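Local coordinates for 402AA LONG hypothetical molybdopterin biosynthesis MOEA protein (Pyrococcus horikoshii, PDB 1UZ5) that probably inserts molybdate into adenylyl-molybdopterin, releasing AMP and yielding Mo-molybdopterin, in a magnesium-dependent step of molybdenum cofactor synthesis, at residues V185-N190 against G223-V228; S235-I240 against I268-E273. All coordinates share one frame; numbering follows the deposited sequence.

Following the chain from its N terminus, strand 182-188 is met first, and helix 208-219 brings the chain back to strand 222-229, which runs parallel beside it; contact 1 closes that loop. Helix 233-246 follows at once and provides the first half of contact 2, whose loop runs through strand 249-253 and closes at the end of helix 263-271. The two loops thus lie in series, neither nested nor crossed. They also touch: Ile186 and Thr188 of contact 1 pack against Leu239, Ile240 and Leu236 of helix 233-246. Together, contact 1 pairs two strands of the sheet in the probable molybdopterin-binding domain, and contact 2 joins neighbouring helices packed on that sheet.

Contact 1: V185-N190 against G223-V228; sequences VISTGN and GIFMGV. With SO4 (sulfate ion), chain D.
The carbonyl oxygen Val185 O takes a hydrogen bond from Met226 N at 2.8 Å, the donor lying in the carbonyl plane, while the CB of Met226 presses on the same oxygen. The same residue also gives, through Val185 N, a nearly straight bond (173°) to Ile224 O, likewise 2.8 Å long. Farther along, Ser187 N reaches Gly227 O at 3.2 Å. Strands of this kind illustrate the beta-alpha-beta crossover: strand 182-188 and strand 222-229 run parallel, and helix 208-219 between them packs on Val185. The pairing is not regular, however. Val185 pairs with Phe225 and Ser187 with Val228, so two residues, Met226 and Gly227, stand opposite Ile186 alone in a beta bulge. At the backbone angles of Gly227 a side chain would strike the carbonyl oxygen of Met226.

The ring of Phe225 lies against this bulge. With CG anti to the backbone N (chi1 -170°), the side chain carries its ring forward along its own strand, so that Gly227 N sits 3.7 Å above the ring plane, over the centre. The ring edge meets Ser187, CE1 lying 3.8 Å from OG, whose hydrogen bond goes to Asp206. With an alanine in place of Phe225, Gly227 N would probably lose its aromatic cover and a gap would open beside the Ser187 hydroxyl. Ile186 CG1 packs against Met226 CB at 3.7 Å. Phe225 N turns outward from Val185 and binds sulfate oxygen O2 at 3.0 Å, an anion probably from the crystallisation liquor that Arg210 also holds.

Contact 2: S235-I240 against I268-E273; sequences SLKALI and IEELGE
Lys237 and Ile240, one turn apart on helix 233-246, face the final turn of helix 263-271, where Glu270 and Leu271 point back at them and Ile268 lies beside. The backbones stay well separated: the nearest pair of CA atoms, Lys237 and Ile268, lies 8.1 Å apart, and no hydrogen bond passes between the segments. Each helix is held from within, the first by bonds such as Ile240 N to Leu236 O at 2.9 Å. In the second, Gly272 N still bonds to Ile268 O although Gly272 itself has left helical backbone angles, and the chain then enters strand 273-277.

Side chains alone therefore bridge the gap, and Leu271 is central among them. Its methyl CD1 reaches CG2 of Ile240 at 3.7 Å and also approaches CG of Lys237 at 4.1 Å, the side chains crossing obliquely in both cases. Deeper in, Ile240 CD1 lies 4.5 Å from Ile268 CG1, a looser apolar approach. The layer beneath belongs to the sheet, for Ile240 and Leu271 both touch Ile292 of strand 288-292, while Val267 of helix 263-271 adds to the packing on Lys237 and Ile240.

Nearer the surface, Glu270 holds CG between its backbone N and carbonyl carbon (chi1 62°), then extends toward Lys237 and crosses that chain at about a right angle. Glu270 OE2 meets the methylene Lys237 CD at 3.5 Å; beyond it the bend at chi3 (70°) leads the lysine chain past the carboxylate, so Lys237 NZ stays 4.6 Å from Glu270 OE2. Lys233 NZ makes a long, weak ion pair with the same oxygen. The chemistry is thus graded: the apolar contacts are made by aliphatic carbon, and the exposed carboxylate, touching a lysine methylene, probably adds a diffuse electrostatic attraction.

Contact 1: V185-N190 against G223-V228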
ATOM      1  N   VAL A 185      18.415  12.496   1.244  1.00 27.32           N
ATOM      2  CA  VAL A 185      17.834  13.823   1.407  1.00 28.59           C
ATOM      3  C   VAL A 185      18.811  14.844   1.972  1.00 24.40           C
ATOM      4  O   VAL A 185      19.522  14.567   2.939  1.00 22.87           O
ATOM      5  CB  VAL A 185      16.604  13.769   2.330  1.00 27.36           C
ATOM      6  CG1 VAL A 185      16.038  15.177   2.529  1.00 22.95           C
ATOM      7  CG2 VAL A 185      15.551  12.836   1.733  1.00 21.21           C
ATOM      8  N   ILE A 186      18.826  16.024   1.356  1.00 23.64           N
ATOM      9  CA  ILE A 186      19.701  17.118   1.768  1.00 28.33           C
ATOM     10  C   ILE A 186      18.918  18.421   1.986  1.00 20.64           C
ATOM     11  O   ILE A 186      18.012  18.739   1.220  1.00 26.21           O
ATOM     12  CB  ILE A 186      20.781  17.395   0.689  1.00 26.80           C
ATOM     13  CG1 ILE A 186      21.737  16.205   0.588  1.00 22.86           C
ATOM     14  CG2 ILE A 186      21.545  18.686   1.020  1.00 32.84           C
ATOM     15  CD1 ILE A 186      22.626  16.236  -0.654  1.00 22.32           C
ATOM     16  N   SER A 187      19.268  19.156   3.041  1.00 25.21           N
ATOM     17  CA  SER A 187      18.642  20.455   3.321  1.00 27.82           C
ATOM     18  C   SER A 187      19.717  21.522   3.091  1.00 26.37           C
ATOM     19  O   SER A 187      20.828  21.405   3.610  1.00 26.15           O
ATOM     20  CB  SER A 187      18.141  20.530   4.768  1.00 24.54           C
ATOM     21  OG  SER A 187      16.985  19.725   4.948  1.00 32.06           O
ATOM     22  N   THR A 188      19.402  22.550   2.310  1.00 24.27           N
ATOM     23  CA  THR A 188      20.387  23.598   2.030  1.00 34.09           C
ATOM     24  C   THR A 188      19.956  24.978   2.522  1.00 32.26           C
ATOM     25  O   THR A 188      18.808  25.384   2.346  1.00 31.49           O
ATOM     26  CB  THR A 188      20.688  23.705   0.518  1.00 31.37           C
ATOM     27  OG1 THR A 188      19.507  24.110  -0.182  1.00 44.66           O
ATOM     28  CG2 THR A 188      21.160  22.367  -0.027  1.00 29.83           C
ATOM     29  N   GLY A 189      20.895  25.691   3.133  1.00 37.08           N
ATOM     30  CA  GLY A 189      20.614  27.022   3.643  1.00 36.60           C
ATOM     31  C   GLY A 189      21.605  27.400   4.725  1.00 37.44           C
ATOM     32  O   GLY A 189      21.884  26.603   5.625  1.00 31.02           O
ATOM     33  N   ASN A 190      22.141  28.614   4.648  1.00 30.99           N
ATOM     34  CA  ASN A 190      23.106  29.064   5.643  1.00 25.66           C
ATOM     35  C   ASN A 190      22.458  29.299   7.000  1.00 22.53           C
ATOM     36  O   ASN A 190      23.140  29.354   8.022  1.00 28.68           O
ATOM     37  CB  ASN A 190      23.804  30.345   5.176  1.00 38.33           C
ATOM     38  CG  ASN A 190      24.596  30.142   3.903  1.00 50.61           C
ATOM     39  OD1 ASN A 190      25.277  29.125   3.736  1.00 40.87           O
ATOM     40  ND2 ASN A 190      24.520  31.112   2.997  1.00 43.37           N
ATOM     41  N   GLY A 223      14.145   6.782   3.582  1.00 35.20           N
ATOM     42  CA  GLY A 223      14.673   8.132   3.578  1.00 28.98           C
ATOM     43  C   GLY A 223      15.946   8.195   4.393  1.00 33.13           C
ATOM     44  O   GLY A 223      15.958   7.833   5.570  1.00 34.76           O
ATOM     45  N   ILE A 224      17.028   8.636   3.764  1.00 28.53           N
ATOM     46  CA  ILE A 224      18.305   8.748   4.453  1.00 25.97           C
ATOM     47  C   ILE A 224      18.694  10.227   4.496  1.00 32.25           C
ATOM     48  O   ILE A 224      18.974  10.833   3.461  1.00 27.55           O
ATOM     49  CB  ILE A 224      19.393   7.950   3.721  1.00 27.99           C
ATOM     50  CG1 ILE A 224      18.955   6.484   3.601  1.00 32.94           C
ATOM     51  CG2 ILE A 224      20.716   8.047   4.486  1.00 24.74           C
ATOM     52  CD1 ILE A 224      19.857   5.639   2.721  1.00 33.68           C
ATOM     53  N   PHE A 225      18.700  10.804   5.693  1.00 27.17           N
ATOM     54  CA  PHE A 225      19.037  12.216   5.848  1.00 32.27           C
ATOM     55  C   PHE A 225      20.544  12.433   5.806  1.00 24.27           C
ATOM     56  O   PHE A 225      21.266  12.040   6.720  1.00 27.87           O
ATOM     57  CB  PHE A 225      18.457  12.760   7.159  1.00 32.54           C
ATOM     58  CG  PHE A 225      18.560  14.257   7.292  1.00 35.99           C
ATOM     59  CD1 PHE A 225      18.263  15.088   6.214  1.00 28.35           C
ATOM     60  CD2 PHE A 225      18.944  14.838   8.498  1.00 35.42           C
ATOM     61  CE1 PHE A 225      18.350  16.480   6.329  1.00 34.13           C
ATOM     62  CE2 PHE A 225      19.034  16.226   8.626  1.00 45.24           C
ATOM     63  CZ  PHE A 225      18.734  17.047   7.538  1.00 36.94           C
ATOM     64  N   MET A 226      21.007  13.060   4.731  1.00 27.56           N
ATOM     65  CA  MET A 226      22.427  13.338   4.541  1.00 31.34           C
ATOM     66  C   MET A 226      22.912  14.507   5.392  1.00 35.26           C
ATOM     67  O   MET A 226      24.109  14.660   5.625  1.00 40.62           O
ATOM     68  CB  MET A 226      22.703  13.641   3.070  1.00 27.42           C
ATOM     69  CG  MET A 226      22.327  12.511   2.129  1.00 31.15           C
ATOM     70  SD  MET A 226      23.095  10.974   2.649  1.00 39.64           S
ATOM     71  CE  MET A 226      24.837  11.377   2.427  1.00 36.31           C
ATOM     72  N   GLY A 227      21.983  15.339   5.847  1.00 36.36           N
ATOM     73  CA  GLY A 227      22.369  16.478   6.658  1.00 31.09           C
ATOM     74  C   GLY A 227      22.119  17.822   5.995  1.00 25.92           C
ATOM     75  O   GLY A 227      21.444  17.922   4.969  1.00 30.63           O
ATOM     76  N   VAL A 228      22.684  18.866   6.591  1.00 31.21           N
ATOM     77  CA  VAL A 228      22.521  20.226   6.100  1.00 30.97           C
ATOM     78  C   VAL A 228      23.727  20.734   5.314  1.00 29.25           C
ATOM     79  O   VAL A 228      24.860  20.610   5.759  1.00 28.60           O
ATOM     80  CB  VAL A 228      22.274  21.189   7.291  1.00 30.83           C
ATOM     81  CG1 VAL A 228      22.221  22.632   6.803  1.00 33.55           C
ATOM     82  CG2 VAL A 228      20.982  20.810   7.999  1.00 33.16           C
TER
HETATM   83  S   SO4 D1405      17.492   9.420   9.169  1.00 40.05           S
HETATM   84  O1  SO4 D1405      16.107   9.297   8.351  1.00 34.04           O
HETATM   85  O2  SO4 D1405      18.528   9.208   8.174  1.00 35.29           O
HETATM   86  O3  SO4 D1405      17.562  10.595   9.749  1.00 49.26           O
HETATM   87  O4  SO4 D1405      17.457   8.292  10.055  1.00 48.79           O

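Contact 2: S235-I240 against I268-E273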
ATOM      1  N   SER A 235      30.536  23.020  -0.033  1.00 51.58           N
ATOM      2  CA  SER A 235      29.649  22.318   0.887  1.00 49.85           C
ATOM      3  C   SER A 235      28.596  21.483   0.162  1.00 45.81           C
ATOM      4  O   SER A 235      28.427  20.300   0.446  1.00 42.28           O
ATOM      5  CB  SER A 235      28.951  23.319   1.813  1.00 54.26           C
ATOM      6  OG  SER A 235      28.107  22.658   2.740  1.00 50.89           O
ATOM      7  N   LEU A 236      27.894  22.105  -0.777  1.00 41.40           N
ATOM      8  CA  LEU A 236      26.850  21.419  -1.519  1.00 45.17           C
ATOM      9  C   LEU A 236      27.369  20.287  -2.416  1.00 49.39           C
ATOM     10  O   LEU A 236      26.793  19.198  -2.438  1.00 43.94           O
ATOM     11  CB  LEU A 236      26.060  22.431  -2.349  1.00 36.59           C
ATOM     12  CG  LEU A 236      24.794  21.905  -3.019  1.00 50.83           C
ATOM     13  CD1 LEU A 236      23.886  21.273  -1.977  1.00 47.04           C
ATOM     14  CD2 LEU A 236      24.085  23.043  -3.721  1.00 51.46           C
ATOM     15  N   LYS A 237      28.455  20.534  -3.144  1.00 43.59           N
ATOM     16  CA  LYS A 237      29.006  19.512  -4.032  1.00 40.24           C
ATOM     17  C   LYS A 237      29.444  18.267  -3.268  1.00 42.25           C
ATOM     18  O   LYS A 237      29.186  17.143  -3.698  1.00 37.52           O
ATOM     19  CB  LYS A 237      30.201  20.055  -4.824  1.00 41.32           C
ATOM     20  CG  LYS A 237      30.648  19.121  -5.948  1.00 50.54           C
ATOM     21  CD  LYS A 237      31.900  19.612  -6.662  1.00 63.09           C
ATOM     22  CE  LYS A 237      33.131  19.491  -5.774  1.00 73.56           C
ATOM     23  NZ  LYS A 237      34.387  19.832  -6.506  1.00 79.02           N
ATOM     24  N   ALA A 238      30.106  18.472  -2.135  1.00 35.05           N
ATOM     25  CA  ALA A 238      30.583  17.367  -1.312  1.00 41.47           C
ATOM     26  C   ALA A 238      29.442  16.500  -0.787  1.00 46.95           C
ATOM     27  O   ALA A 238      29.540  15.270  -0.770  1.00 40.21           O
ATOM     28  CB  ALA A 238      31.395  17.903  -0.148  1.00 39.96           C
ATOM     29  N   LEU A 239      28.362  17.145  -0.356  1.00 37.19           N
ATOM     30  CA  LEU A 239      27.220  16.421   0.187  1.00 37.28           C
ATOM     31  C   LEU A 239      26.432  15.707  -0.906  1.00 37.91           C
ATOM     32  O   LEU A 239      25.978  14.582  -0.711  1.00 38.88           O
ATOM     33  CB  LEU A 239      26.312  17.378   0.968  1.00 38.41           C
ATOM     34  CG  LEU A 239      25.379  16.743   2.001  1.00 45.02           C
ATOM     35  CD1 LEU A 239      26.170  15.801   2.902  1.00 36.29           C
ATOM     36  CD2 LEU A 239      24.710  17.838   2.828  1.00 40.18           C
ATOM     37  N   ILE A 240      26.266  16.356  -2.055  1.00 35.23           N
ATOM     38  CA  ILE A 240      25.549  15.740  -3.160  1.00 36.47           C
ATOM     39  C   ILE A 240      26.306  14.496  -3.625  1.00 47.22           C
ATOM     40  O   ILE A 240      25.698  13.485  -3.979  1.00 33.26           O
ATOM     41  CB  ILE A 240      25.390  16.708  -4.348  1.00 31.42           C
ATOM     42  CG1 ILE A 240      24.390  17.809  -3.985  1.00 36.54           C
ATOM     43  CG2 ILE A 240      24.916  15.953  -5.580  1.00 37.34           C
ATOM     44  CD1 ILE A 240      24.125  18.799  -5.104  1.00 36.18           C
ATOM     45  N   ILE A 268      24.806  20.496  -9.918  1.00 38.73           N
ATOM     46  CA  ILE A 268      24.257  19.317 -10.575  1.00 45.10           C
ATOM     47  C   ILE A 268      24.752  19.270 -12.018  1.00 47.80           C
ATOM     48  O   ILE A 268      25.078  18.203 -12.543  1.00 42.94           O
ATOM     49  CB  ILE A 268      22.711  19.350 -10.564  1.00 32.63           C
ATOM     50  CG1 ILE A 268      22.205  19.257  -9.121  1.00 33.73           C
ATOM     51  CG2 ILE A 268      22.153  18.215 -11.409  1.00 41.01           C
ATOM     52  CD1 ILE A 268      20.708  19.442  -8.981  1.00 37.61           C
ATOM     53  N   GLU A 269      24.816  20.438 -12.647  1.00 51.67           N
ATOM     54  CA  GLU A 269      25.267  20.552 -14.028  1.00 47.08           C
ATOM     55  C   GLU A 269      26.696  20.049 -14.206  1.00 47.03           C
ATOM     56  O   GLU A 269      27.025  19.438 -15.225  1.00 52.30           O
ATOM     57  CB  GLU A 269      25.176  22.008 -14.493  1.00 58.14           C
ATOM     58  CG  GLU A 269      25.497  22.205 -15.961  1.00 66.85           C
ATOM     59  CD  GLU A 269      24.492  21.525 -16.868  1.00 74.55           C
ATOM     60  OE1 GLU A 269      23.324  21.967 -16.896  1.00 83.43           O
ATOM     61  OE2 GLU A 269      24.868  20.546 -17.547  1.00 83.56           O
ATOM     62  N   GLU A 270      27.547  20.299 -13.216  1.00 42.55           N
ATOM     63  CA  GLU A 270      28.936  19.868 -13.300  1.00 46.65           C
ATOM     64  C   GLU A 270      29.176  18.436 -12.836  1.00 49.79           C
ATOM     65  O   GLU A 270      30.209  17.846 -13.154  1.00 47.32           O
ATOM     66  CB  GLU A 270      29.838  20.825 -12.516  1.00 55.91           C
ATOM     67  CG  GLU A 270      29.556  20.902 -11.032  1.00 66.41           C
ATOM     68  CD  GLU A 270      30.436  21.927 -10.339  1.00 70.92           C
ATOM     69  OE1 GLU A 270      30.337  23.125 -10.683  1.00 69.33           O
ATOM     70  OE2 GLU A 270      31.228  21.536  -9.455  1.00 75.13           O
ATOM     71  N   LEU A 271      28.236  17.878 -12.079  1.00 44.96           N
ATOM     72  CA  LEU A 271      28.375  16.504 -11.604  1.00 42.25           C
ATOM     73  C   LEU A 271      27.640  15.563 -12.552  1.00 43.76           C
ATOM     74  O   LEU A 271      27.925  14.364 -12.605  1.00 41.75           O
ATOM     75  CB  LEU A 271      27.808  16.356 -10.191  1.00 40.50           C
ATOM     76  CG  LEU A 271      28.638  16.907  -9.033  1.00 40.63           C
ATOM     77  CD1 LEU A 271      27.888  16.706  -7.726  1.00 40.68           C
ATOM     78  CD2 LEU A 271      29.981  16.195  -8.983  1.00 36.26           C
ATOM     79  N   GLY A 272      26.696  16.119 -13.302  1.00 39.09           N
ATOM     80  CA  GLY A 272      25.928  15.318 -14.236  1.00 40.13           C
ATOM     81  C   GLY A 272      25.205  16.160 -15.265  1.00 39.46           C
ATOM     82  O   GLY A 272      25.825  16.938 -15.984  1.00 46.34           O
ATOM     83  N   GLU A 273      23.887  16.012 -15.331  1.00 36.49           N
ATOM     84  CA  GLU A 273      23.083  16.760 -16.288  1.00 35.58           C
ATOM     85  C   GLU A 273      21.787  17.274 -15.678  1.00 44.28           C
ATOM     86  O   GLU A 273      21.185  16.620 -14.829  1.00 43.97           O
ATOM     87  CB  GLU A 273      22.755  15.881 -17.499  1.00 42.85           C
ATOM     88  CG  GLU A 273      21.800  16.526 -18.497  1.00 59.64           C
ATOM     89  CD  GLU A 273      21.583  15.673 -19.737  1.00 69.98           C
ATOM     90  OE1 GLU A 273      22.574  15.394 -20.447  1.00 77.01           O
ATOM     91  OE2 GLU A 273      20.425  15.281 -20.000  1.00 62.51           O
TER